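PDB 6QBT: HTLV-2 integrase catalytic core domain from Human T-cell leukemia virus 2, which probably catalyses, as the catalytic core of a retroviral integrase, the magnesium-dependent strand-transfer chemistry that inserts viral DNA into the host genome. Local coordinates for residues G3-V14 with L26-S34; E45-L55 with A74-C84. One frame throughout, in Å; residues are numbered along the deposited sequence.

Interaction 1: G3-V14 with L26-S34. With MG (magnesium ion), chain B.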
loop_
_atom_site.group_PDB
_atom_site.type_symbol
_atom_site.label_atom_id
_atom_site.label_comp_id
_atom_site.label_asym_id
_atom_site.label_seq_id
_atom_site.Cartn_x
_atom_site.Cartn_y
_atom_site.Cartn_z
ATOM N N GLY A 3 13.916 13.569 -17.906
ATOM C CA GLY A 3 13.526 14.217 -16.649
ATOM C C GLY A 3 14.754 14.626 -15.840
ATOM O O GLY A 3 15.774 13.953 -15.835
ATOM N N LEU A 4 14.656 15.744 -15.153
ATOM C CA LEU A 4 15.778 16.297 -14.394
ATOM C C LEU A 4 15.733 15.876 -12.923
ATOM O O LEU A 4 16.720 15.960 -12.229
ATOM C CB LEU A 4 15.805 17.822 -14.550
ATOM C CG LEU A 4 16.108 18.217 -16.001
ATOM C CD1 LEU A 4 15.722 19.651 -16.311
ATOM C CD2 LEU A 4 17.580 17.987 -16.325
ATOM N N LEU A 5 14.587 15.426 -12.444
ATOM C CA LEU A 5 14.521 14.832 -11.130
ATOM C C LEU A 5 13.332 13.892 -11.167
ATOM O O LEU A 5 12.630 13.824 -12.186
ATOM C CB LEU A 5 14.423 15.922 -10.057
ATOM C CG LEU A 5 13.103 16.647 -9.781
ATOM C CD1 LEU A 5 13.282 17.460 -8.506
ATOM C CD2 LEU A 5 12.650 17.553 -10.923
ATOM N N PRO A 6 13.121 13.126 -10.085
ATOM C CA PRO A 6 11.996 12.215 -10.115
ATOM C C PRO A 6 10.664 12.951 -10.299
ATOM O O PRO A 6 10.512 14.083 -9.834
ATOM C CB PRO A 6 12.061 11.532 -8.757
ATOM C CG PRO A 6 13.459 11.702 -8.258
ATOM C CD PRO A 6 13.936 12.986 -8.855
ATOM N N ASN A 7 9.743 12.301 -11.010
ATOM C CA ASN A 7 8.408 12.799 -11.332
ATOM C C ASN A 7 8.340 14.059 -12.182
ATOM O O ASN A 7 7.282 14.707 -12.278
ATOM C CB ASN A 7 7.545 12.899 -10.073
ATOM C CG ASN A 7 7.242 11.545 -9.472
ATOM O OD1 ASN A 7 7.296 10.541 -10.160
ATOM N ND2 ASN A 7 6.968 11.509 -8.172
ATOM N N HIS A 8 9.435 14.368 -12.875
ATOM C CA HIS A 8 9.435 15.432 -13.876
ATOM C C HIS A 8 8.787 14.877 -15.166
ATOM O O HIS A 8 7.789 15.426 -15.637
ATOM C CB HIS A 8 10.844 16.005 -14.058
ATOM C CG HIS A 8 10.940 17.097 -15.081
ATOM N ND1 HIS A 8 12.147 17.623 -15.486
ATOM C CD2 HIS A 8 9.996 17.737 -15.814
ATOM C CE1 HIS A 8 11.947 18.540 -16.416
ATOM N NE2 HIS A 8 10.648 18.628 -16.635
ATOM N N ILE A 9 9.317 13.781 -15.709
ATOM C CA ILE A 9 8.838 13.238 -16.987
ATOM C C ILE A 9 8.760 11.715 -16.910
ATOM O O ILE A 9 9.755 11.063 -16.602
ATOM C CB ILE A 9 9.783 13.577 -18.171
ATOM C CG1 ILE A 9 9.991 15.088 -18.318
ATOM C CG2 ILE A 9 9.264 12.938 -19.471
ATOM C CD1 ILE A 9 10.976 15.491 -19.407
ATOM N N TRP A 10 7.577 11.177 -17.182
ATOM C CA TRP A 10 7.358 9.744 -17.333
ATOM C C TRP A 10 7.124 9.321 -18.790
ATOM O O TRP A 10 6.662 10.127 -19.612
ATOM C CB TRP A 10 6.122 9.336 -16.574
ATOM C CG TRP A 10 6.228 9.339 -15.109
ATOM C CD1 TRP A 10 7.252 9.800 -14.345
ATOM C CD2 TRP A 10 5.228 8.918 -14.232
ATOM N NE1 TRP A 10 6.954 9.663 -13.041
ATOM C CE2 TRP A 10 5.706 9.116 -12.935
ATOM C CE3 TRP A 10 3.961 8.356 -14.411
ATOM C CZ2 TRP A 10 4.961 8.768 -11.793
ATOM C CZ3 TRP A 10 3.215 8.004 -13.279
ATOM C CH2 TRP A 10 3.721 8.226 -11.985
ATOM N N GLN A 11 7.432 8.051 -19.077
ATOM C CA GLN A 11 7.077 7.398 -20.352
ATOM C C GLN A 11 6.071 6.310 -20.053
ATOM O O GLN A 11 6.222 5.604 -19.060
ATOM C CB GLN A 11 8.282 6.714 -20.973
ATOM C CG GLN A 11 9.484 7.596 -21.190
ATOM C CD GLN A 11 9.666 7.905 -22.627
ATOM O OE1 GLN A 11 8.716 8.299 -23.323
ATOM N NE2 GLN A 11 10.879 7.693 -23.104
ATOM N N GLY A 12 5.069 6.161 -20.916
ATOM C CA GLY A 12 4.005 5.156 -20.733
ATOM C C GLY A 12 3.663 4.495 -22.045
ATOM O O GLY A 12 3.669 5.151 -23.085
ATOM N N ASP A 13 3.433 3.181 -21.997
ATOM C CA ASP A 13 2.886 2.419 -23.109
ATOM C C ASP A 13 2.168 1.196 -22.533
ATOM O O ASP A 13 2.339 0.834 -21.355
ATOM C CB ASP A 13 3.995 2.006 -24.091
ATOM C CG ASP A 13 3.466 1.522 -25.456
ATOM O OD1 ASP A 13 2.284 1.701 -25.842
ATOM O OD2 ASP A 13 4.253 0.926 -26.193
ATOM N N VAL A 14 1.348 0.569 -23.365
ATOM C CA VAL A 14 0.791 -0.706 -23.043
ATOM C C VAL A 14 1.585 -1.764 -23.812
ATOM O O VAL A 14 1.795 -1.626 -25.004
ATOM C CB VAL A 14 -0.704 -0.730 -23.382
ATOM C CG1 VAL A 14 -1.250 -2.140 -23.278
ATOM C CG2 VAL A 14 -1.466 0.195 -22.425
ATOM N N LEU A 26 -0.410 -5.146 -20.175
ATOM C CA LEU A 26 0.437 -4.575 -19.161
ATOM C C LEU A 26 0.520 -3.074 -19.445
ATOM O O LEU A 26 1.062 -2.657 -20.474
ATOM C CB LEU A 26 1.820 -5.231 -19.202
ATOM C CG LEU A 26 1.993 -6.567 -18.468
ATOM C CD1 LEU A 26 0.762 -7.453 -18.334
ATOM C CD2 LEU A 26 3.050 -7.328 -19.197
ATOM N N HIS A 27 -0.067 -2.280 -18.565
ATOM C CA HIS A 27 0.064 -0.843 -18.629
ATOM C C HIS A 27 1.292 -0.480 -17.772
ATOM O O HIS A 27 1.308 -0.737 -16.547
ATOM C CB HIS A 27 -1.150 -0.170 -18.032
ATOM C CG HIS A 27 -2.403 -0.332 -18.813
ATOM N ND1 HIS A 27 -3.085 -1.531 -18.890
ATOM C CD2 HIS A 27 -3.152 0.574 -19.486
ATOM C CE1 HIS A 27 -4.176 -1.362 -19.618
ATOM N NE2 HIS A 27 -4.239 -0.097 -19.994
ATOM N N VAL A 28 2.286 0.130 -18.417
ATOM C CA VAL A 28 3.609 0.327 -17.869
ATOM C C VAL A 28 3.926 1.828 -17.854
ATOM O O VAL A 28 3.829 2.490 -18.866
ATOM C CB VAL A 28 4.655 -0.414 -18.744
ATOM C CG1 VAL A 28 6.091 -0.106 -18.310
ATOM C CG2 VAL A 28 4.396 -1.917 -18.748
ATOM N N TRP A 29 4.321 2.351 -16.707
ATOM C CA TRP A 29 4.791 3.739 -16.627
ATOM C C TRP A 29 6.172 3.698 -16.036
ATOM O O TRP A 29 6.410 2.949 -15.080
ATOM C CB TRP A 29 3.895 4.593 -15.706
ATOM C CG TRP A 29 2.578 4.822 -16.290
ATOM C CD1 TRP A 29 1.423 4.112 -16.052
ATOM C CD2 TRP A 29 2.257 5.814 -17.231
ATOM N NE1 TRP A 29 0.395 4.634 -16.791
ATOM C CE2 TRP A 29 0.882 5.682 -17.529
ATOM C CE3 TRP A 29 3.004 6.810 -17.879
ATOM C CZ2 TRP A 29 0.238 6.510 -18.457
ATOM C CZ3 TRP A 29 2.361 7.639 -18.780
ATOM C CH2 TRP A 29 0.989 7.493 -19.054
ATOM N N VAL A 30 7.070 4.513 -16.572
ATOM C CA VAL A 30 8.431 4.528 -16.051
ATOM C C VAL A 30 8.973 5.954 -15.995
ATOM O O VAL A 30 8.807 6.733 -16.938
ATOM C CB VAL A 30 9.338 3.514 -16.808
ATOM C CG1 VAL A 30 9.180 3.661 -18.284
ATOM C CG2 VAL A 30 10.793 3.627 -16.385
ATOM N N ASP A 31 9.574 6.292 -14.850
ATOM C CA ASP A 31 10.143 7.595 -14.664
ATOM C C ASP A 31 11.452 7.663 -15.432
ATOM O O ASP A 31 12.297 6.781 -15.285
ATOM C CB ASP A 31 10.393 7.830 -13.198
ATOM C CG ASP A 31 10.785 9.241 -12.916
ATOM O OD1 ASP A 31 11.963 9.586 -13.112
ATOM O OD2 ASP A 31 9.902 10.004 -12.520
ATOM N N THR A 32 11.620 8.709 -16.237
ATOM C CA THR A 32 12.793 8.849 -17.112
ATOM C C THR A 32 14.057 9.229 -16.350
ATOM O O THR A 32 15.121 9.159 -16.921
ATOM C CB THR A 32 12.582 9.924 -18.206
ATOM O OG1 THR A 32 12.224 11.163 -17.591
ATOM C CG2 THR A 32 11.484 9.537 -19.168
ATOM N N PHE A 33 13.930 9.687 -15.103
ATOM C CA PHE A 33 15.064 10.057 -14.284
ATOM C C PHE A 33 15.491 8.893 -13.369
ATOM O O PHE A 33 16.631 8.515 -13.370
ATOM C CB PHE A 33 14.752 11.354 -13.463
ATOM C CG PHE A 33 15.827 11.716 -12.493
ATOM C CD1 PHE A 33 16.927 12.505 -12.896
ATOM C CD2 PHE A 33 15.790 11.237 -11.184
ATOM C CE1 PHE A 33 17.957 12.803 -12.006
ATOM C CE2 PHE A 33 16.826 11.528 -10.290
ATOM C CZ PHE A 33 17.911 12.314 -10.699
ATOM N N SER A 34 14.584 8.361 -12.554
ATOM C CA SER A 34 14.922 7.282 -11.594
ATOM C C SER A 34 14.954 5.878 -12.230
ATOM O O SER A 34 15.586 4.958 -11.695
ATOM C CB SER A 34 13.907 7.267 -10.459
ATOM O OG SER A 34 12.603 6.958 -10.951
HETATM MG MG MG B . 1.042 1.248 -27.604
HETATM O O HOH W 1 11.510 12.403 -14.227
#

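Interaction 2: E45-L55 with A74-C84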
loop_
_atom_site.group_PDB
_atom_site.type_symbol
_atom_site.label_atom_id
_atom_site.label_comp_id
_atom_site.label_asym_id
_atom_site.label_seq_id
_atom_site.Cartn_x
_atom_site.Cartn_y
_atom_site.Cartn_z
ATOM N N GLU A 45 -7.320 -2.343 -22.677
ATOM C CA GLU A 45 -6.646 -1.055 -22.692
ATOM C C GLU A 45 -7.564 0.103 -23.138
ATOM O O GLU A 45 -7.114 0.986 -23.848
ATOM C CB GLU A 45 -5.374 -1.128 -23.537
ATOM C CG GLU A 45 -5.552 -1.534 -24.983
ATOM C CD GLU A 45 -4.206 -1.669 -25.683
ATOM O OE1 GLU A 45 -3.395 -0.714 -25.646
ATOM O OE2 GLU A 45 -3.939 -2.741 -26.252
ATOM N N THR A 46 -8.816 0.123 -22.670
ATOM C CA THR A 46 -9.716 1.260 -22.895
ATOM C C THR A 46 -9.397 2.346 -21.848
ATOM O O THR A 46 -8.545 2.142 -20.971
ATOM C CB THR A 46 -11.211 0.849 -22.847
ATOM O OG1 THR A 46 -11.628 0.640 -21.492
ATOM C CG2 THR A 46 -11.464 -0.433 -23.647
ATOM N N SER A 47 -10.048 3.501 -21.967
ATOM C CA SER A 47 -9.735 4.686 -21.131
ATOM C C SER A 47 -9.985 4.460 -19.620
ATOM O O SER A 47 -9.260 4.966 -18.753
ATOM C CB SER A 47 -10.546 5.882 -21.609
ATOM O OG SER A 47 -11.908 5.690 -21.295
ATOM N N CYS A 48 -10.949 3.492 -19.348
ATOM C CA CYS A 48 -11.317 3.217 -17.979
ATOM C C CYS A 48 -10.204 2.459 -17.194
ATOM O O CYS A 48 -9.765 2.898 -16.118
ATOM C CB CYS A 48 -12.648 2.438 -17.984
ATOM S SG CYS A 48 -12.929 1.515 -16.461
ATOM N N GLU A 49 -9.498 1.549 -18.024
ATOM C CA GLU A 49 -8.359 0.787 -17.548
ATOM C C GLU A 49 -7.095 1.626 -17.577
ATOM O O GLU A 49 -6.231 1.443 -16.742
ATOM C CB GLU A 49 -8.127 -0.471 -18.400
ATOM C CG GLU A 49 -9.188 -1.558 -18.268
ATOM C CD GLU A 49 -10.441 -1.320 -19.102
ATOM O OE1 GLU A 49 -10.473 -0.444 -19.997
ATOM O OE2 GLU A 49 -11.427 -2.035 -18.855
ATOM N N THR A 50 -6.989 2.537 -18.543
ATOM C CA THR A 50 -5.817 3.387 -18.664
ATOM C C THR A 50 -5.775 4.392 -17.531
ATOM O O THR A 50 -4.754 4.566 -16.885
ATOM C CB THR A 50 -5.834 4.105 -19.999
ATOM O OG1 THR A 50 -5.923 3.117 -21.024
ATOM C CG2 THR A 50 -4.561 4.949 -20.214
ATOM N N ILE A 51 -6.901 5.039 -17.260
ATOM C CA ILE A 51 -6.957 5.972 -16.132
ATOM C C ILE A 51 -6.681 5.233 -14.808
ATOM O O ILE A 51 -5.951 5.737 -13.949
ATOM C CB ILE A 51 -8.317 6.704 -16.105
ATOM C CG1 ILE A 51 -8.346 7.731 -17.242
ATOM C CG2 ILE A 51 -8.580 7.380 -14.752
ATOM C CD1 ILE A 51 -9.702 8.343 -17.488
ATOM N N SER A 52 -7.304 4.063 -14.640
ATOM C CA SER A 52 -7.053 3.208 -13.492
ATOM C C SER A 52 -5.551 2.838 -13.319
ATOM O O SER A 52 -5.009 3.013 -12.217
ATOM C CB SER A 52 -7.900 1.947 -13.549
ATOM O OG SER A 52 -7.673 1.129 -12.396
ATOM N N ALA A 53 -4.879 2.374 -14.373
ATOM C CA ALA A 53 -3.444 2.035 -14.238
ATOM C C ALA A 53 -2.627 3.267 -13.923
ATOM O O ALA A 53 -1.613 3.186 -13.248
ATOM C CB ALA A 53 -2.901 1.397 -15.507
ATOM N N PHE A 54 -3.052 4.402 -14.454
ATOM C CA PHE A 54 -2.335 5.641 -14.249
ATOM C C PHE A 54 -2.444 6.088 -12.791
ATOM O O PHE A 54 -1.453 6.521 -12.196
ATOM C CB PHE A 54 -2.846 6.696 -15.236
ATOM C CG PHE A 54 -2.031 7.958 -15.299
ATOM C CD1 PHE A 54 -0.639 7.960 -15.160
ATOM C CD2 PHE A 54 -2.669 9.169 -15.577
ATOM C CE1 PHE A 54 0.084 9.142 -15.261
ATOM C CE2 PHE A 54 -1.949 10.357 -15.668
ATOM C CZ PHE A 54 -0.574 10.345 -15.512
ATOM N N LEU A 55 -3.631 5.946 -12.212
ATOM C CA LEU A 55 -3.822 6.138 -10.757
ATOM C C LEU A 55 -3.024 5.143 -9.904
ATOM O O LEU A 55 -2.491 5.542 -8.888
ATOM C CB LEU A 55 -5.293 6.075 -10.348
ATOM C CG LEU A 55 -6.138 7.245 -10.879
ATOM C CD1 LEU A 55 -7.636 6.930 -10.830
ATOM C CD2 LEU A 55 -5.839 8.522 -10.116
ATOM N N ALA A 74 -6.599 4.971 -26.307
ATOM C CA ALA A 74 -6.835 5.232 -24.876
ATOM C C ALA A 74 -6.123 6.508 -24.426
ATOM O O ALA A 74 -6.747 7.355 -23.800
ATOM C CB ALA A 74 -6.400 4.061 -24.021
ATOM N N PHE A 75 -4.845 6.659 -24.800
ATOM C CA PHE A 75 -4.096 7.899 -24.510
ATOM C C PHE A 75 -4.638 9.151 -25.217
ATOM O O PHE A 75 -4.459 10.247 -24.703
ATOM C CB PHE A 75 -2.611 7.784 -24.864
ATOM C CG PHE A 75 -1.886 6.700 -24.132
ATOM C CD1 PHE A 75 -1.894 6.648 -22.749
ATOM C CD2 PHE A 75 -1.161 5.746 -24.840
ATOM C CE1 PHE A 75 -1.200 5.659 -22.071
ATOM C CE2 PHE A 75 -0.487 4.749 -24.178
ATOM C CZ PHE A 75 -0.501 4.708 -22.788
ATOM N N LEU A 76 -5.270 8.994 -26.379
ATOM C CA LEU A 76 -5.852 10.117 -27.107
ATOM C C LEU A 76 -7.346 10.354 -26.848
ATOM O O LEU A 76 -7.899 11.360 -27.305
ATOM C CB LEU A 76 -5.615 9.929 -28.608
ATOM C CG LEU A 76 -4.136 9.820 -29.039
ATOM C CD1 LEU A 76 -4.041 9.728 -30.557
ATOM C CD2 LEU A 76 -3.287 10.979 -28.527
ATOM N N SER A 77 -7.991 9.445 -26.121
ATOM C CA SER A 77 -9.391 9.600 -25.717
ATOM C C SER A 77 -9.681 10.917 -25.008
ATOM O O SER A 77 -8.834 11.481 -24.304
ATOM C CB SER A 77 -9.828 8.452 -24.786
ATOM O OG SER A 77 -9.080 8.441 -23.582
ATOM N N GLN A 78 -10.912 11.370 -25.168
ATOM C CA GLN A 78 -11.361 12.565 -24.491
ATOM C C GLN A 78 -11.314 12.397 -22.975
ATOM O O GLN A 78 -11.035 13.367 -22.278
ATOM C CB GLN A 78 -12.762 12.953 -24.950
ATOM C CG GLN A 78 -13.124 14.387 -24.619
ATOM C CD GLN A 78 -14.399 14.836 -25.310
ATOM O OE1 GLN A 78 -14.711 14.393 -26.421
ATOM N NE2 GLN A 78 -15.150 15.722 -24.657
ATOM N N GLU A 79 -11.551 11.174 -22.490
ATOM C CA GLU A 79 -11.492 10.853 -21.056
ATOM C C GLU A 79 -10.079 11.048 -20.500
ATOM O O GLU A 79 -9.918 11.685 -19.464
ATOM C CB GLU A 79 -11.946 9.412 -20.752
ATOM C CG GLU A 79 -13.443 9.164 -20.885
ATOM C CD GLU A 79 -13.925 8.960 -22.320
ATOM O OE1 GLU A 79 -13.148 9.194 -23.285
ATOM O OE2 GLU A 79 -15.100 8.560 -22.481
ATOM N N PHE A 80 -9.071 10.500 -21.180
ATOM C CA PHE A 80 -7.670 10.660 -20.726
ATOM C C PHE A 80 -7.167 12.108 -20.875
ATOM O O PHE A 80 -6.483 12.596 -19.978
ATOM C CB PHE A 80 -6.722 9.665 -21.415
ATOM C CG PHE A 80 -5.344 9.584 -20.794
ATOM C CD1 PHE A 80 -5.109 8.792 -19.680
ATOM C CD2 PHE A 80 -4.270 10.289 -21.344
ATOM C CE1 PHE A 80 -3.830 8.698 -19.115
ATOM C CE2 PHE A 80 -3.002 10.217 -20.775
ATOM C CZ PHE A 80 -2.775 9.415 -19.658
ATOM N N GLN A 81 -7.520 12.814 -21.956
ATOM C CA GLN A 81 -7.118 14.220 -22.056
ATOM C C GLN A 81 -7.792 15.068 -20.975
ATOM O O GLN A 81 -7.157 15.932 -20.381
ATOM C CB GLN A 81 -7.403 14.827 -23.439
ATOM C CG GLN A 81 -6.750 14.131 -24.641
ATOM C CD GLN A 81 -5.235 13.941 -24.550
ATOM O OE1 GLN A 81 -4.496 14.782 -24.019
ATOM N NE2 GLN A 81 -4.765 12.824 -25.097
ATOM N N GLU A 82 -9.068 14.827 -20.708
ATOM C CA GLU A 82 -9.759 15.578 -19.648
ATOM C C GLU A 82 -9.123 15.344 -18.273
ATOM O O GLU A 82 -8.986 16.272 -17.487
ATOM C CB GLU A 82 -11.252 15.246 -19.609
ATOM C CG GLU A 82 -12.049 16.003 -20.659
ATOM C CD GLU A 82 -13.492 15.521 -20.815
ATOM O OE1 GLU A 82 -13.943 14.661 -20.026
ATOM O OE2 GLU A 82 -14.179 15.997 -21.741
ATOM N N PHE A 83 -8.733 14.097 -18.007
ATOM C CA PHE A 83 -8.068 13.732 -16.772
ATOM C C PHE A 83 -6.774 14.527 -16.641
ATOM O O PHE A 83 -6.553 15.212 -15.650
ATOM C CB PHE A 83 -7.831 12.211 -16.736
ATOM C CG PHE A 83 -7.152 11.732 -15.491
ATOM C CD1 PHE A 83 -5.756 11.756 -15.386
ATOM C CD2 PHE A 83 -7.899 11.245 -14.415
ATOM C CE1 PHE A 83 -5.131 11.315 -14.224
ATOM C CE2 PHE A 83 -7.270 10.795 -13.260
ATOM C CZ PHE A 83 -5.890 10.837 -13.160
ATOM N N CYS A 84 -5.953 14.489 -17.672
ATOM C CA CYS A 84 -4.664 15.208 -17.633
ATOM C C CYS A 84 -4.824 16.722 -17.513
ATOM O O CYS A 84 -4.113 17.363 -16.743
ATOM C CB CYS A 84 -3.798 14.830 -18.842
ATOM S SG CYS A 84 -3.225 13.118 -18.745
#

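Interaction 1: G3-V14 with L26-S34
Strand residues 9-14 and 26-31 pair antiparallel, their axes 4.6 Å apart at closest approach and their directions 159° apart; paired backbone bonds join Gln11 to Val30 and Asp13 to Val28. Beyond the last rung, Thr32 bonds Ile9 O with both its N and its hydroxyl. A chi1 of 55° sets Thr32 OG1 between the backbone N and the carbonyl carbon, where it donates to Ile9 O at 2.7 Å from above the carbonyl plane and accepts from Gly3 N. Asp31 OD2 accepts Asn7 N at 2.8 Å on its syn side and, weakly, Trp10 NE1, which also bonds Asn7 OD1, while Asn7 ND2 hydrogen-bonds Leu61 O. Asp31 OD1 accepts Phe33 N, making an Asx turn, and from the opposite face of its plane Ser34 N, extending it to an Asx motif. Phe33 lays its ring against the 3-6 loop: Leu5 CA sits over its centre, 3.7 Å from the centroid, and Pro6 CD lies 3.5 Å from Phe33 CD2. Further along, Gly12 CA rests over the six-membered ring of Trp29, and Val14 CG2 over one face of His27, 3.4 Å from His27 CD2. On the face bearing Gln11, Val28 and Val30, Asp13 OD1 binds the magnesium ion at 2.2 Å; Asp70 completes the protein ligands seen here. These two strands form the first hairpin of the RNase H-like core: Trp10, His27 and Trp29 touch helix 47-61, Gln11, Val28 and Val30 touch helix 104-122, and strand 66-68 flanks 9-19 on its other side.

Interaction 2: E45-L55 with A74-C84
Phe54 reaches from helix 47-55 toward Phe80 and Phe83 of helix 78-84. From CB, its CG lies anti to the backbone N (chi1 -170°), which carries the ring toward helix 78-84; Phe54 CD2 then meets Phe83 CE1 at 3.5 Å and Phe80 CE1 at 3.8 Å, while CE2 approaches Phe83 CE1 and, more distantly, Cys84 SG. The planes of Phe54 and Phe80 are 43° apart, an oblique pair, whereas Phe54 and Phe83 meet rim to rim. This aromatic cluster joins two helices of the RNase H-like integrase core whose axes run 30° apart and 9.6 Å from each other at closest approach. Ile51 slides past Phe83 in the opposite direction, Ile51 CG2 3.9 Å from Phe83 CD2, and Leu55 CD2 touches the Phe83 ring at its edge. Toward the helix starts the packing involves smaller groups: Ala74 CB lies 3.2 Å from both Glu45 O and Thr50 OG1, and Thr50 CG2 touches the Phe75 and Phe80 rings obliquely. Thr50 OG1 donates to Thr46 O. Ser77 OG, donating to Ala74 O and accepting Phe80 N as an N-cap, comes within 3.5 Å of Ser47 CB. Cys48 is disulfide-bonded to Cys123 of the second subunit, whose Leu142 packs on Phe83.

How the interactions relate
Interaction 1 closes before interaction 2 opens, so the two follow in series along the chain, their centres about 16 Å apart within one catalytic core domain. The first is a pairing inside the central sheet; the second joins helix 47-61 to the helical region 73-86. They meet through helix 47-61, which lies against the hairpin: His27 CB is 3.4 Å from Ala53 CB, and Trp29 CE2 is 3.6 Å from Phe54 CD1. The magnesium ion relates them too, since Asp13 of interaction 1 binds it while the side chain of Phe75 in interaction 2 lies about 5 Å away. Each contact thus contributes one residue at or beside the metal site, as ligand or neighbour.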